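Local coordinates for protein peptide methionine sulfoxide reductase msrA/msrB (Neisseria gonorrhoeae, PDB 2H30) that probably passes electrons from DsbD, through its thioredoxin-like N-terminal domain, to the downstream methionine sulfoxide reductase domains of PilB, at residues 55-60 with 101-106. The protein carries 2 engineered substitutions. Residues are numbered along the deposited sequence; the frame is centred on the assembly and turned at random.
Sequences SELGQA and PKLPVV
L103 reaches across to L57 and A60 in the hydrophobic core of a thioredoxin fold. It joins helix 51-64 to the loop that leads into strand 105-107. CB of L103 leaves the backbone toward the helix. Its CG is anti to the backbone N (chi1 -173°), and this carries the forked end to L57 and A60, three residues apart on one side of the helix. The fork is split between two partners. CD1 lies against the methyl of A60, with CB of A60 3.7 Å from CD1 of L103. CD2 turns to L57 and also lies 3.9 Å from the backbone O of L57. The two leucine side chains cross at about a right angle and touch through their methyls. No hydrogen bond spans the two segments; the contact is van der Waals packing. All three touching residues are buried. Y95 of helix 90-95 and T76 of strand 73-78 also pack on L103, and L98 packs on L57. C50 and C53, at the start of helix 51-64, are consistent with the thioredoxin-type CxxC. L57 lies close to that pair without touching it. The methyl meeting of the two leucines is CD2 of L57 to CD2 of L103, at 3.7 Å.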
ATOM      1  N   SER A  55      13.847  -1.309  -0.647  1.00 13.20           N
ATOM      2  CA  SER A  55      14.355  -1.921  -1.914  1.00 13.10           C
ATOM      3  C   SER A  55      13.256  -2.197  -2.926  1.00 12.89           C
ATOM      4  O   SER A  55      13.543  -2.413  -4.114  1.00 14.94           O
ATOM      5  CB  SER A  55      15.076  -3.227  -1.571  1.00 12.05           C
ATOM      6  OG  SER A  55      14.157  -4.274  -1.275  1.00 13.53           O
ATOM      7  N   GLU A  56      12.003  -2.246  -2.423  1.00 11.91           N
ATOM      8  CA  GLU A  56      10.865  -2.631  -3.224  1.00 13.08           C
ATOM      9  C   GLU A  56      10.046  -1.398  -3.694  1.00 11.30           C
ATOM     10  O   GLU A  56       9.071  -1.562  -4.442  1.00 13.37           O
ATOM     11  CB  GLU A  56       9.965  -3.564  -2.418  1.00 13.56           C
ATOM     12  CG  GLU A  56      10.560  -4.945  -2.219  1.00 14.12           C
ATOM     13  CD  GLU A  56       9.676  -5.828  -1.290  1.00 18.56           C
ATOM     14  OE1 GLU A  56       8.679  -5.311  -0.731  1.00 19.92           O
ATOM     15  OE2 GLU A  56       9.970  -7.045  -1.137  1.00 19.36           O
ATOM     16  N   LEU A  57      10.447  -0.205  -3.285  1.00 12.61           N
ATOM     17  CA  LEU A  57       9.675   1.031  -3.689  1.00 11.94           C
ATOM     18  C   LEU A  57       9.691   1.206  -5.218  1.00 12.05           C
ATOM     19  O   LEU A  57       8.637   1.483  -5.816  1.00 13.99           O
ATOM     20  CB  LEU A  57      10.206   2.282  -3.016  1.00 13.55           C
ATOM     21  CG  LEU A  57      10.003   2.362  -1.507  1.00 15.92           C
ATOM     22  CD1 LEU A  57      10.786   3.531  -0.983  1.00 16.72           C
ATOM     23  CD2 LEU A  57       8.500   2.514  -1.229  1.00 18.40           C
ATOM     24  N   GLY A  58      10.849   0.938  -5.825  1.00 12.55           N
ATOM     25  CA  GLY A  58      10.929   1.093  -7.312  1.00 13.73           C
ATOM     26  C   GLY A  58      10.061   0.059  -8.020  1.00 13.78           C
ATOM     27  O   GLY A  58       9.468   0.324  -9.066  1.00 15.78           O
ATOM     28  N   GLN A  59      10.020  -1.151  -7.472  1.00 14.47           N
ATOM     29  CA  GLN A  59       9.182  -2.198  -7.981  1.00 15.06           C
ATOM     30  C   GLN A  59       7.706  -1.798  -7.929  1.00 14.71           C
ATOM     31  O   GLN A  59       6.988  -1.927  -8.907  1.00 14.44           O
ATOM     32  CB  GLN A  59       9.453  -3.439  -7.127  1.00 17.10           C
ATOM     33  CG  GLN A  59       8.706  -4.634  -7.578  1.00 18.84           C
ATOM     34  CD  GLN A  59       8.889  -5.780  -6.549  1.00 21.07           C
ATOM     35  OE1 GLN A  59       8.572  -5.599  -5.387  1.00 23.62           O
ATOM     36  NE2 GLN A  59       9.380  -6.935  -6.992  1.00 23.20           N
ATOM     37  N   ALA A  60       7.266  -1.334  -6.760  1.00 13.56           N
ATOM     38  CA  ALA A  60       5.856  -0.933  -6.617  1.00 12.72           C
ATOM     39  C   ALA A  60       5.520   0.230  -7.547  1.00 13.62           C
ATOM     40  O   ALA A  60       4.422   0.272  -8.084  1.00 13.42           O
ATOM     41  CB  ALA A  60       5.620  -0.517  -5.121  1.00 14.59           C
ATOM     42  N   PRO A 101       8.399   9.347  -8.080  1.00 18.87           N
ATOM     43  CA  PRO A 101       7.325  10.321  -8.304  1.00 20.84           C
ATOM     44  C   PRO A 101       6.014   9.702  -8.748  1.00 21.18           C
ATOM     45  O   PRO A 101       4.989  10.387  -8.646  1.00 25.84           O
ATOM     46  CB  PRO A 101       7.922  11.244  -9.372  1.00 21.72           C
ATOM     47  CG  PRO A 101       8.874  10.396 -10.109  1.00 22.29           C
ATOM     48  CD  PRO A 101       9.538   9.552  -9.013  1.00 19.87           C
ATOM     49  N   LYS A 102       5.973   8.473  -9.248  1.00 18.90           N
ATOM     50  CA  LYS A 102       4.724   7.877  -9.645  1.00 19.39           C
ATOM     51  C   LYS A 102       4.150   6.882  -8.644  1.00 18.35           C
ATOM     52  O   LYS A 102       3.174   6.195  -8.941  1.00 19.54           O
ATOM     53  CB  LYS A 102       4.907   7.187 -10.974  1.00 20.09           C
ATOM     54  CG  LYS A 102       5.340   8.158 -12.121  1.00 25.11           C
ATOM     55  CD  LYS A 102       4.173   9.018 -12.560  1.00 32.30           C
ATOM     56  CE  LYS A 102       4.587   9.897 -13.761  1.00 33.16           C
ATOM     57  NZ  LYS A 102       5.793  10.763 -13.449  1.00 41.72           N
ATOM     58  N   LEU A 103       4.752   6.806  -7.452  1.00 16.54           N
ATOM     59  CA  LEU A 103       4.250   5.921  -6.423  1.00 15.00           C
ATOM     60  C   LEU A 103       3.356   6.638  -5.391  1.00 15.45           C
ATOM     61  O   LEU A 103       3.843   7.536  -4.692  1.00 17.97           O
ATOM     62  CB  LEU A 103       5.477   5.383  -5.655  1.00 15.26           C
ATOM     63  CG  LEU A 103       5.093   4.272  -4.619  1.00 15.96           C
ATOM     64  CD1 LEU A 103       4.483   3.049  -5.269  1.00 17.92           C
ATOM     65  CD2 LEU A 103       6.357   3.941  -3.864  1.00 15.91           C
ATOM     66  N   PRO A 104       2.082   6.243  -5.265  1.00 15.95           N
ATOM     67  CA  PRO A 104       1.285   6.883  -4.224  1.00 16.43           C
ATOM     68  C   PRO A 104       1.663   6.446  -2.828  1.00 14.91           C
ATOM     69  O   PRO A 104       1.806   5.224  -2.596  1.00 14.11           O
ATOM     70  CB  PRO A 104      -0.157   6.464  -4.563  1.00 17.25           C
ATOM     71  CG  PRO A 104      -0.075   5.912  -5.979  1.00 18.09           C
ATOM     72  CD  PRO A 104       1.308   5.321  -6.109  1.00 16.84           C
ATOM     73  N   VAL A 105       1.947   7.426  -1.962  1.00 14.57           N
ATOM     74  CA  VAL A 105       2.267   7.119  -0.597  1.00 13.85           C
ATOM     75  C   VAL A 105       1.279   7.831   0.310  1.00 14.82           C
ATOM     76  O   VAL A 105       1.459   9.052   0.577  1.00 18.09           O
ATOM     77  CB  VAL A 105       3.709   7.480  -0.209  1.00 15.48           C
ATOM     78  CG1 VAL A 105       3.924   7.098   1.254  1.00 15.76           C
ATOM     79  CG2 VAL A 105       4.742   6.749  -1.147  1.00 14.28           C
ATOM     80  N   VAL A 106       0.320   7.089   0.842  1.00 13.92           N
ATOM     81  CA  VAL A 106      -0.610   7.683   1.820  1.00 14.63           C
ATOM     82  C   VAL A 106       0.119   7.736   3.146  1.00 15.44           C
ATOM     83  O   VAL A 106       0.783   6.788   3.539  1.00 16.04           O
ATOM     84  CB  VAL A 106      -1.846   6.809   1.931  1.00 15.51           C
ATOM     85  CG1 VAL A 106      -2.790   7.258   3.120  1.00 16.16           C
ATOM     86  CG2 VAL A 106      -2.599   6.764   0.632  1.00 16.66           C
TER